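Adenylosuccinate lyase (Francisella tularensis subsp. tularensis SCHU S4, PDB 4EEI) probably catalyses the beta-elimination of fumarate from adenylosuccinate, giving AMP, and from the succinyl-carboxamide intermediate of de novo purine synthesis. Local coordinates at residues B[116-121]-B[167-172]; B[107-112]-B[315-320]; B[137-142]-B[248-253]; B[242-247]-B[269-274]. All coordinates share one frame; numbering follows the deposited sequence.

Contacts 1 and 2 share helix 94-131 in the middle of the long helical body, their centres about 11 Å apart, and they touch where Met110 packs on Leu168 and Phe171. Contacts 3 and 4 lie at one end of it, with centres about 10 Å apart and about 28 to 33 Å from those of contacts 1 and 2. They join directly: helix 217-244, strand 251-252 and helix 272-293 follow one another, and Glu253 of contact 3 bonds to the start of the helix in contact 4. Contacts 1, 3 and 4 lie inside the loop closed by contact 2; contact 3 alternates along the chain with both 1 and 4, and carries His141 to AMP held by another subunit.

Contact 1 of 4, residues B[116-121]-B[167-172]; sequences DLEALC and DLKDFQ
The carboxylate of Glu118 is the one flat group at work here, and Lys169 NZ approaches it obliquely from in front of its two oxygens, well out of the carboxylate plane, 3.4 Å from Glu118 OE2 and 3.6 Å from Glu118 OE1. The pair ties helix 94-131 to helix 151-173, two antiparallel members of the long helical bundle that forms the body of the fumarase/aspartase superfamily. Lys169 keeps its chain extended all the way to NZ and crosses the glutamate at about a right angle; Glu118, with CG anti to the backbone N (chi1 -173°), leans out to receive it. The resulting salt bridge is long, its hydrogen bond weak, as suits a partly exposed margin of the helix pair where two long, flexible, oppositely charged chains can span the gap.

One position earlier on each helix the contact turns apolar. Leu117 and Leu168 both point inward and reach one another through single methyl groups, so their branched ends bridge backbones whose CA atoms are 9.4 Å apart at Leu117 and Leu168. Phe161 and Leu165 also pack on Leu117, while Leu222, Ile225 and Ile229 of helix 217-244 close around Leu168, which explains why leucine fits both places. Asp116 makes a salt bridge with Arg325, tying helix 94-131 to helix 304-333 as well. The leucines meet at Leu117 CD2 and Leu168 CD1, 3.7 Å apart.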
# COMPACT_ATOMS: atom_id res chain seq x y z
N ASP B 116 4.58 20.45 -17.13
CA ASP B 116 3.15 20.13 -17.19
C ASP B 116 2.42 20.40 -15.87
O ASP B 116 1.26 20.79 -15.88
CB ASP B 116 2.93 18.68 -17.65
CG ASP B 116 3.27 18.48 -19.11
OD1 ASP B 116 3.05 19.41 -19.91
OD2 ASP B 116 3.78 17.40 -19.47
N LEU B 117 3.09 20.20 -14.74
CA LEU B 117 2.49 20.54 -13.45
C LEU B 117 2.28 22.05 -13.31
O LEU B 117 1.23 22.50 -12.85
CB LEU B 117 3.33 19.99 -12.29
CG LEU B 117 2.92 20.34 -10.85
CD1 LEU B 117 1.51 19.86 -10.55
CD2 LEU B 117 3.90 19.75 -9.85
N GLU B 118 3.26 22.84 -13.73
CA GLU B 118 3.11 24.29 -13.67
C GLU B 118 1.99 24.76 -14.61
O GLU B 118 1.25 25.69 -14.30
CB GLU B 118 4.43 24.99 -13.99
CG GLU B 118 4.39 26.50 -13.78
CD GLU B 118 5.76 27.10 -13.55
OE1 GLU B 118 6.72 26.64 -14.21
OE2 GLU B 118 5.89 28.03 -12.71
N ALA B 119 1.87 24.11 -15.77
CA ALA B 119 0.82 24.48 -16.71
C ALA B 119 -0.56 24.17 -16.13
O ALA B 119 -1.52 24.90 -16.38
CB ALA B 119 1.03 23.79 -18.05
N LEU B 120 -0.67 23.07 -15.39
CA LEU B 120 -1.94 22.73 -14.75
C LEU B 120 -2.27 23.76 -13.67
O LEU B 120 -3.43 24.16 -13.51
CB LEU B 120 -1.89 21.32 -14.14
CG LEU B 120 -3.11 20.98 -13.27
CD1 LEU B 120 -4.40 21.09 -14.09
CD2 LEU B 120 -2.98 19.61 -12.64
N CYS B 121 -1.25 24.18 -12.92
CA CYS B 121 -1.42 25.27 -11.94
C CYS B 121 -1.95 26.51 -12.63
O CYS B 121 -2.94 27.10 -12.17
CB CYS B 121 -0.10 25.58 -11.23
SG CYS B 121 0.41 24.27 -10.08
N ASP B 167 7.75 21.28 -4.10
CA ASP B 167 8.44 20.04 -3.72
C ASP B 167 9.29 19.54 -4.89
O ASP B 167 10.45 19.14 -4.70
CB ASP B 167 7.44 18.93 -3.35
CG ASP B 167 6.68 19.20 -2.06
OD1 ASP B 167 7.13 20.05 -1.26
OD2 ASP B 167 5.62 18.54 -1.84
N LEU B 168 8.73 19.54 -6.09
CA LEU B 168 9.43 19.01 -7.27
C LEU B 168 10.61 19.89 -7.68
O LEU B 168 11.69 19.39 -8.03
CB LEU B 168 8.48 18.82 -8.46
CG LEU B 168 7.58 17.60 -8.49
CD1 LEU B 168 6.86 17.51 -9.82
CD2 LEU B 168 8.38 16.33 -8.25
N LYS B 169 10.40 21.21 -7.64
CA LYS B 169 11.48 22.12 -7.99
C LYS B 169 12.60 22.03 -6.95
O LYS B 169 13.78 22.17 -7.28
CB LYS B 169 10.95 23.55 -8.13
CG LYS B 169 10.13 23.77 -9.42
CD LYS B 169 9.70 25.23 -9.57
CE LYS B 169 9.17 25.51 -10.97
NZ LYS B 169 8.62 26.89 -11.13
N ASP B 170 12.24 21.79 -5.69
CA ASP B 170 13.25 21.57 -4.65
C ASP B 170 14.06 20.31 -4.96
O ASP B 170 15.28 20.29 -4.82
CB ASP B 170 12.61 21.43 -3.27
CG ASP B 170 12.17 22.76 -2.68
OD1 ASP B 170 12.63 23.81 -3.17
OD2 ASP B 170 11.35 22.75 -1.73
N PHE B 171 13.37 19.26 -5.36
CA PHE B 171 14.06 18.00 -5.67
C PHE B 171 14.91 18.19 -6.90
O PHE B 171 16.01 17.65 -7.00
CB PHE B 171 13.06 16.88 -5.92
CG PHE B 171 13.68 15.52 -6.02
CD1 PHE B 171 14.09 15.01 -7.24
CD2 PHE B 171 13.87 14.76 -4.88
CE1 PHE B 171 14.67 13.73 -7.32
CE2 PHE B 171 14.46 13.49 -4.95
CZ PHE B 171 14.86 12.98 -6.17
N GLN B 172 14.42 18.97 -7.85
CA GLN B 172 15.18 19.26 -9.06
C GLN B 172 16.50 19.96 -8.73
O GLN B 172 17.52 19.70 -9.38
CB GLN B 172 14.34 20.12 -10.02
CG GLN B 172 14.95 20.29 -11.40
CD GLN B 172 14.10 21.18 -12.28
OE1 GLN B 172 13.83 20.86 -13.44
NE2 GLN B 172 13.67 22.31 -11.72

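Contact 2 of 4, residues B[107-112]-B[315-320]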
# COMPACT_ATOMS: atom_id res chain seq x y z
N ARG B 107 16.05 12.86 -14.70
CA ARG B 107 16.16 14.31 -14.84
C ARG B 107 15.38 14.82 -16.04
O ARG B 107 14.63 15.82 -15.95
CB ARG B 107 17.65 14.68 -14.97
CG ARG B 107 17.94 16.11 -15.33
CD ARG B 107 18.57 16.14 -16.70
NE ARG B 107 20.02 16.17 -16.67
CZ ARG B 107 20.80 15.68 -17.63
NH1 ARG B 107 20.28 15.09 -18.70
NH2 ARG B 107 22.11 15.76 -17.51
N ASP B 108 15.52 14.15 -17.17
CA ASP B 108 14.84 14.61 -18.36
C ASP B 108 13.33 14.38 -18.28
O ASP B 108 12.54 15.15 -18.84
CB ASP B 108 15.46 13.97 -19.61
CG ASP B 108 16.90 14.42 -19.82
OD1 ASP B 108 17.25 15.53 -19.36
OD2 ASP B 108 17.67 13.66 -20.45
N SER B 109 12.94 13.34 -17.56
CA SER B 109 11.54 13.05 -17.34
C SER B 109 10.93 14.11 -16.41
O SER B 109 9.82 14.59 -16.64
CB SER B 109 11.40 11.66 -16.72
OG SER B 109 11.79 10.66 -17.64
N MET B 110 11.66 14.47 -15.36
CA MET B 110 11.21 15.50 -14.43
C MET B 110 10.96 16.84 -15.11
O MET B 110 10.04 17.57 -14.71
CB MET B 110 12.23 15.70 -13.31
CG MET B 110 12.19 14.64 -12.25
SD MET B 110 13.22 15.11 -10.85
CE MET B 110 12.30 16.50 -10.19
N SER B 111 11.77 17.16 -16.11
CA SER B 111 11.61 18.42 -16.82
C SER B 111 10.22 18.52 -17.43
O SER B 111 9.61 19.59 -17.42
CB SER B 111 12.68 18.55 -17.91
OG SER B 111 13.96 18.62 -17.31
N TYR B 112 9.73 17.40 -17.95
CA TYR B 112 8.40 17.38 -18.56
C TYR B 112 7.30 17.43 -17.50
O TYR B 112 6.28 18.11 -17.68
CB TYR B 112 8.22 16.14 -19.45
CG TYR B 112 8.89 16.22 -20.80
CD1 TYR B 112 8.36 16.99 -21.83
CD2 TYR B 112 10.05 15.50 -21.06
CE1 TYR B 112 8.97 17.07 -23.07
CE2 TYR B 112 10.67 15.57 -22.31
CZ TYR B 112 10.13 16.35 -23.30
OH TYR B 112 10.75 16.41 -24.53
N ASP B 315 6.38 3.79 -16.35
CA ASP B 315 4.93 3.94 -16.20
C ASP B 315 4.59 5.13 -15.33
O ASP B 315 3.64 5.85 -15.59
CB ASP B 315 4.28 2.70 -15.60
CG ASP B 315 4.22 1.54 -16.57
OD1 ASP B 315 4.50 1.75 -17.77
OD2 ASP B 315 3.87 0.42 -16.14
N ASN B 316 5.36 5.32 -14.27
CA ASN B 316 5.11 6.44 -13.37
C ASN B 316 5.25 7.78 -14.10
O ASN B 316 4.34 8.61 -14.06
CB ASN B 316 6.06 6.37 -12.17
CG ASN B 316 5.75 7.41 -11.12
OD1 ASN B 316 6.21 8.56 -11.21
ND2 ASN B 316 4.96 7.02 -10.12
N PHE B 317 6.36 7.98 -14.80
CA PHE B 317 6.52 9.22 -15.55
C PHE B 317 5.53 9.33 -16.70
O PHE B 317 4.97 10.41 -16.96
CB PHE B 317 7.97 9.36 -16.03
CG PHE B 317 8.93 9.68 -14.93
CD1 PHE B 317 8.95 10.94 -14.35
CD2 PHE B 317 9.81 8.72 -14.46
CE1 PHE B 317 9.83 11.24 -13.32
CE2 PHE B 317 10.70 9.01 -13.43
CZ PHE B 317 10.70 10.27 -12.86
N GLY B 318 5.28 8.22 -17.39
CA GLY B 318 4.34 8.24 -18.50
C GLY B 318 2.93 8.60 -18.04
O GLY B 318 2.25 9.42 -18.66
N ILE B 319 2.48 7.98 -16.97
CA ILE B 319 1.15 8.26 -16.45
C ILE B 319 1.08 9.68 -15.89
O ILE B 319 0.09 10.37 -16.08
CB ILE B 319 0.77 7.26 -15.35
CG1 ILE B 319 0.54 5.87 -15.96
CG2 ILE B 319 -0.48 7.72 -14.61
CD1 ILE B 319 0.46 4.75 -14.90
N MET B 320 2.13 10.12 -15.20
CA MET B 320 2.11 11.45 -14.59
C MET B 320 1.98 12.53 -15.66
O MET B 320 1.16 13.44 -15.54
CB MET B 320 3.38 11.69 -13.75
CG MET B 320 3.44 13.09 -13.14
SD MET B 320 2.12 13.38 -11.94
CE MET B 320 2.70 12.41 -10.56
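Phe317 lays one face of its ring against the beta carbon of Ser109, which sits over the aromatic carbons near CG and CD1. The CH-pi geometry is clear: Ser109 CB is 3.6 Å from the centroid of the Phe317 ring, only 18° off the ring normal. A residue as small as serine suits this place, because its single CB and hydroxyl let the helices approach until the CA atoms of Ser109 and Phe317 are 6.6 Å apart, and the broad phenyl fills the interface between them.

Ser109 can be buried here without stranding its hydroxyl. With chi1 at -67°, OG lies beside its own backbone N and bonds to the carbonyl oxygen of Gln105, one turn back on the same helix; Trp14 NE1 adds a weak bond. The hydroxyl is thus turned to its own helix while CB is left for the ring. Met110 comes in at the ring's CE1, its CG 4.3 Å from Phe317 CE1, although its CB starts off away from the other helix.

Elsewhere round the phenyl, His226 meets it nearly perpendicularly, and Ile106, Val113 and Leu222 also pack against it. The neighbouring Asn316 spends its amide on His226 ND1 and His287 ND1, while Asp315 packs on Asp315 of the third subunit. The contact thus joins helices 94-131 and 304-333, two roughly parallel members of the long central bundle that is characteristic of the fumarase/aspartase superfamily, whose tetramer assembles along these helices.

Contact 3 of 4, residues B[137-142]-B[248-253]. With AMP (adenosine monophosphate), chain O.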
# COMPACT_ATOMS: atom_id res chain seq x y z
N MET B 137 -23.17 27.09 -3.33
CA MET B 137 -23.37 26.50 -2.01
C MET B 137 -22.17 25.64 -1.62
O MET B 137 -21.84 24.65 -2.30
CB MET B 137 -24.64 25.65 -1.95
CG MET B 137 -25.93 26.43 -1.98
SD MET B 137 -25.98 27.68 -0.67
CE MET B 137 -25.67 26.65 0.76
N GLY B 138 -21.51 26.00 -0.52
CA GLY B 138 -20.52 25.14 0.09
C GLY B 138 -21.22 23.94 0.71
O GLY B 138 -22.39 24.04 1.11
N ARG B 139 -20.53 22.80 0.76
CA ARG B 139 -21.14 21.57 1.23
C ARG B 139 -20.20 20.82 2.17
O ARG B 139 -19.03 20.60 1.86
CB ARG B 139 -21.47 20.65 0.04
CG ARG B 139 -22.66 21.10 -0.84
CD ARG B 139 -22.82 20.13 -2.01
NE ARG B 139 -23.76 20.58 -3.05
CZ ARG B 139 -23.44 21.42 -4.03
NH1 ARG B 139 -22.21 21.93 -4.11
NH2 ARG B 139 -24.34 21.76 -4.94
N SER B 140 -20.72 20.43 3.33
CA SER B 140 -19.97 19.59 4.25
C SER B 140 -20.79 18.34 4.51
O SER B 140 -22.00 18.42 4.76
CB SER B 140 -19.68 20.33 5.55
OG SER B 140 -20.87 20.84 6.11
N HIS B 141 -20.14 17.19 4.44
CA HIS B 141 -20.81 15.88 4.42
C HIS B 141 -21.77 15.78 3.22
O HIS B 141 -22.75 15.04 3.27
CB HIS B 141 -21.58 15.59 5.71
CG HIS B 141 -20.89 16.04 6.95
ND1 HIS B 141 -19.87 15.32 7.54
CD2 HIS B 141 -21.08 17.13 7.73
CE1 HIS B 141 -19.46 15.95 8.63
NE2 HIS B 141 -20.17 17.05 8.76
N GLY B 142 -21.49 16.54 2.17
CA GLY B 142 -22.38 16.60 1.00
C GLY B 142 -23.65 17.40 1.22
O GLY B 142 -24.49 17.52 0.32
N VAL B 248 -26.68 17.47 -9.39
CA VAL B 248 -26.10 18.79 -9.17
C VAL B 248 -25.95 19.58 -10.47
O VAL B 248 -26.42 20.72 -10.57
CB VAL B 248 -24.72 18.67 -8.52
CG1 VAL B 248 -24.23 20.03 -8.05
CG2 VAL B 248 -24.76 17.68 -7.36
N PHE B 249 -25.31 18.98 -11.46
CA PHE B 249 -25.21 19.55 -12.80
C PHE B 249 -24.69 20.99 -12.84
O PHE B 249 -25.22 21.82 -13.58
CB PHE B 249 -26.54 19.45 -13.55
CG PHE B 249 -26.38 19.33 -15.04
CD1 PHE B 249 -25.36 18.56 -15.58
CD2 PHE B 249 -27.24 19.99 -15.90
CE1 PHE B 249 -25.21 18.45 -16.95
CE2 PHE B 249 -27.09 19.89 -17.27
CZ PHE B 249 -26.07 19.12 -17.79
N GLU B 250 -23.66 21.30 -12.06
CA GLU B 250 -23.13 22.65 -12.03
C GLU B 250 -22.02 22.86 -13.06
O GLU B 250 -21.72 23.99 -13.45
CB GLU B 250 -22.67 23.01 -10.60
CG GLU B 250 -23.85 23.18 -9.63
CD GLU B 250 -23.44 23.51 -8.19
OE1 GLU B 250 -22.22 23.64 -7.91
OE2 GLU B 250 -24.36 23.63 -7.35
N VAL B 251 -21.41 21.76 -13.52
CA VAL B 251 -20.42 21.82 -14.60
C VAL B 251 -20.61 20.63 -15.54
O VAL B 251 -21.28 19.66 -15.19
CB VAL B 251 -18.96 21.73 -14.08
CG1 VAL B 251 -18.69 22.77 -13.00
CG2 VAL B 251 -18.69 20.33 -13.53
N TYR B 252 -20.04 20.71 -16.74
CA TYR B 252 -19.88 19.51 -17.55
C TYR B 252 -18.56 19.57 -18.32
O TYR B 252 -18.07 20.65 -18.64
CB TYR B 252 -21.07 19.25 -18.48
CG TYR B 252 -21.36 20.28 -19.57
CD1 TYR B 252 -22.34 21.26 -19.38
CD2 TYR B 252 -20.70 20.25 -20.79
CE1 TYR B 252 -22.63 22.19 -20.38
CE2 TYR B 252 -20.98 21.17 -21.78
CZ TYR B 252 -21.94 22.14 -21.57
OH TYR B 252 -22.22 23.05 -22.57
N GLU B 253 -17.98 18.40 -18.60
CA GLU B 253 -16.75 18.35 -19.40
C GLU B 253 -17.07 18.75 -20.83
O GLU B 253 -18.04 18.26 -21.42
CB GLU B 253 -16.11 16.95 -19.34
CG GLU B 253 -15.49 16.63 -17.97
CD GLU B 253 -14.85 15.24 -17.90
OE1 GLU B 253 -14.86 14.51 -18.92
OE2 GLU B 253 -14.35 14.87 -16.82
P AMP O . -15.72 10.17 14.49
O1P AMP O . -15.82 9.04 15.48
O2P AMP O . -16.20 9.83 13.11
O3P AMP O . -14.40 10.91 14.53
O5' AMP O . -16.78 11.25 15.02
C5' AMP O . -16.82 12.57 14.48
C4' AMP O . -17.54 13.50 15.45
O4' AMP O . -17.58 14.83 14.91
C3' AMP O . -18.97 13.06 15.67
O3' AMP O . -19.25 13.07 17.07
C2' AMP O . -19.82 14.11 14.98
O2' AMP O . -21.01 14.37 15.71
C1' AMP O . -18.92 15.33 14.95
N9 AMP O . -19.20 16.17 13.76
C8 AMP O . -20.28 16.08 12.97
N7 AMP O . -20.23 17.00 11.97
C5 AMP O . -19.10 17.71 12.13
C6 AMP O . -18.44 18.83 11.43
N6 AMP O . -19.00 19.39 10.33
N1 AMP O . -17.26 19.26 11.92
C2 AMP O . -16.70 18.71 13.01
N3 AMP O . -17.24 17.69 13.70
C4 AMP O . -18.42 17.15 13.31
O HOH W 1 -24.46 26.00 -6.05
O HOH W 2 -21.12 23.87 -5.63
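Strand 135-140 ends in a tight beta hairpin, its two turn residues His141 and Gly142 both at positive phi as in a type I' turn, while the facing chain passes from the loop at Val248 into the short strand 251-252. Arg139 crosses this gap on a chain extended from CG to NE and meets Glu250, which comes from the opposite direction, through NH2 alone. Its NH2 donates to Glu250 OE2 at 3.1 Å, 158° at the hydrogen; the acceptor lies in the guanidinium plane, but the donor stands above the carboxylate, the two planes being 49° apart. Val248 CG1 packs beside NH2.

These buried charges are well compensated: Arg139 NE pairs with Asp247 of the fourth subunit, and Glu250 OE2 also takes Arg344. An arginine suits a junction where two carboxylates and a water are met by separate nitrogens. At the turn, His141 reaches AMP, whose N6 is at the edge of its ring and 3.1 Å from His141 NE2 in a weak bond; the nucleotide is also held by Gln212, Ser306 and Arg310 of the second subunit. One water joins Met137 N to Glu250 OE2; another accepts from Arg139 NH1 at 2.7 Å.

Contact 4 of 4, residues B[242-247]-B[269-274]; sequences HLHRSD and KNPIST. With K (potassium ion), chain L.
His244 is brought against Pro271 by a chi1 of -161°, which puts CG anti to the backbone N, and a chi2 of -43° that turns one ring face to the proline. Pro271 CD then stands 3.7 Å from the centroid of the His244 ring, just 5° off its normal, a CH-pi contact directly over the face. Pro271 CB adds to it at 3.6 Å from His244 CD2. The flat imidazole and the rigid pyrrolidine suit each other as broad surfaces.

The imidazole's polar end uses its edge: a water hydrogen-bonded to His244 NE2, at 3.1 Å, lies in the ring plane, and it donates to the carbonyl oxygen of Asn270. That oxygen weakly accepts from Ile272 N, closing an inverse gamma turn centred on Pro271, the N-cap of helix 272-293. Asn270 and Pro271 come at the end of the fumarate lyase signature sequence.

Beyond His244 the chain leaves the helix as a loop, in which Arg245 grips Asp247 OD1 side-on with NE and NH2, each 2.9 Å from that oxygen, while Asp247 O binds a potassium ion shared with Asp247 O of the fourth subunit. The contact thus joins the C-terminal end of helix 217-244 to the first turn of helix 272-293, whose Ser273 and Thr274 nitrogens are bonded by Glu253; Tyr252 of strand 251-252 packs on His244, and Thr274 lies on Ala237, Ile240 and Arg241.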
# COMPACT_ATOMS: atom_id res chain seq x y z
N HIS B 242 -18.44 15.05 -8.83
CA HIS B 242 -19.58 15.43 -7.98
C HIS B 242 -20.41 16.54 -8.62
O HIS B 242 -21.64 16.46 -8.66
CB HIS B 242 -19.08 15.97 -6.63
CG HIS B 242 -18.73 14.91 -5.64
ND1 HIS B 242 -19.57 13.85 -5.35
CD2 HIS B 242 -17.65 14.77 -4.82
CE1 HIS B 242 -19.02 13.10 -4.41
NE2 HIS B 242 -17.85 13.63 -4.09
N LEU B 243 -19.74 17.58 -9.09
CA LEU B 243 -20.43 18.74 -9.65
C LEU B 243 -21.08 18.40 -11.00
O LEU B 243 -22.00 19.08 -11.43
CB LEU B 243 -19.46 19.92 -9.79
CG LEU B 243 -18.83 20.47 -8.51
CD1 LEU B 243 -17.77 21.48 -8.88
CD2 LEU B 243 -19.86 21.11 -7.60
N HIS B 244 -20.60 17.34 -11.64
CA HIS B 244 -21.05 16.95 -12.97
C HIS B 244 -22.30 16.06 -12.90
O HIS B 244 -23.03 15.93 -13.88
CB HIS B 244 -19.90 16.22 -13.68
CG HIS B 244 -20.04 16.14 -15.17
ND1 HIS B 244 -21.22 15.84 -15.81
CD2 HIS B 244 -19.11 16.30 -16.15
CE1 HIS B 244 -21.02 15.83 -17.12
NE2 HIS B 244 -19.75 16.10 -17.35
N ARG B 245 -22.57 15.46 -11.74
CA ARG B 245 -23.68 14.49 -11.65
C ARG B 245 -25.03 15.13 -11.97
O ARG B 245 -25.22 16.33 -11.75
CB ARG B 245 -23.69 13.77 -10.29
CG ARG B 245 -24.04 14.65 -9.10
CD ARG B 245 -24.09 13.84 -7.79
NE ARG B 245 -25.19 12.88 -7.81
CZ ARG B 245 -25.14 11.65 -7.30
NH1 ARG B 245 -24.04 11.21 -6.70
NH2 ARG B 245 -26.20 10.86 -7.39
N SER B 246 -25.96 14.34 -12.50
CA SER B 246 -27.27 14.85 -12.94
C SER B 246 -27.99 15.66 -11.87
O SER B 246 -28.66 16.65 -12.19
CB SER B 246 -28.18 13.71 -13.39
OG SER B 246 -27.71 13.09 -14.56
N ASP B 247 -27.88 15.21 -10.63
CA ASP B 247 -28.52 15.87 -9.50
C ASP B 247 -27.99 17.28 -9.25
O ASP B 247 -28.76 18.18 -8.92
CB ASP B 247 -28.40 15.01 -8.24
CG ASP B 247 -28.77 13.56 -8.49
OD1 ASP B 247 -27.87 12.76 -8.81
OD2 ASP B 247 -29.96 13.22 -8.36
N LYS B 269 -23.11 13.81 -22.14
CA LYS B 269 -22.40 14.55 -21.10
C LYS B 269 -22.17 13.64 -19.90
O LYS B 269 -23.13 13.18 -19.27
CB LYS B 269 -23.20 15.79 -20.69
CG LYS B 269 -23.21 16.91 -21.71
CD LYS B 269 -24.02 18.09 -21.22
CE LYS B 269 -23.94 19.26 -22.19
NZ LYS B 269 -24.94 19.14 -23.28
N ASN B 270 -20.87 13.42 -19.76
CA ASN B 270 -20.33 12.58 -18.69
C ASN B 270 -18.99 13.10 -18.19
O ASN B 270 -18.17 13.56 -18.99
CB ASN B 270 -20.18 11.13 -19.16
CG ASN B 270 -21.52 10.47 -19.46
OD1 ASN B 270 -22.41 10.43 -18.62
ND2 ASN B 270 -21.65 9.95 -20.67
N PRO B 271 -18.65 12.77 -16.95
CA PRO B 271 -17.29 13.14 -16.53
C PRO B 271 -16.30 12.02 -16.84
O PRO B 271 -15.61 11.56 -15.93
CB PRO B 271 -17.42 13.32 -15.02
CG PRO B 271 -18.55 12.39 -14.63
CD PRO B 271 -19.51 12.41 -15.80
N ILE B 272 -16.22 11.59 -18.09
CA ILE B 272 -15.36 10.46 -18.43
C ILE B 272 -13.88 10.78 -18.24
O ILE B 272 -13.09 9.88 -17.93
CB ILE B 272 -15.60 9.95 -19.86
CG1 ILE B 272 -15.54 11.10 -20.85
CG2 ILE B 272 -16.94 9.20 -19.93
CD1 ILE B 272 -15.56 10.67 -22.30
N SER B 273 -13.49 12.03 -18.41
CA SER B 273 -12.07 12.39 -18.25
C SER B 273 -11.62 12.32 -16.80
O SER B 273 -10.59 11.72 -16.47
CB SER B 273 -11.79 13.77 -18.83
OG SER B 273 -10.41 14.06 -18.78
N THR B 274 -12.40 12.92 -15.91
CA THR B 274 -12.01 12.91 -14.50
C THR B 274 -12.12 11.50 -13.91
O THR B 274 -11.43 11.18 -12.93
CB THR B 274 -12.80 13.96 -13.69
OG1 THR B 274 -14.19 13.89 -14.03
CG2 THR B 274 -12.28 15.36 -14.03
K K L . -30.85 18.43 -6.99
O HOH W 3 -19.45 16.12 -20.41
O HOH W 4 -33.10 18.62 -6.03
O HOH W 5 -31.42 19.70 -9.37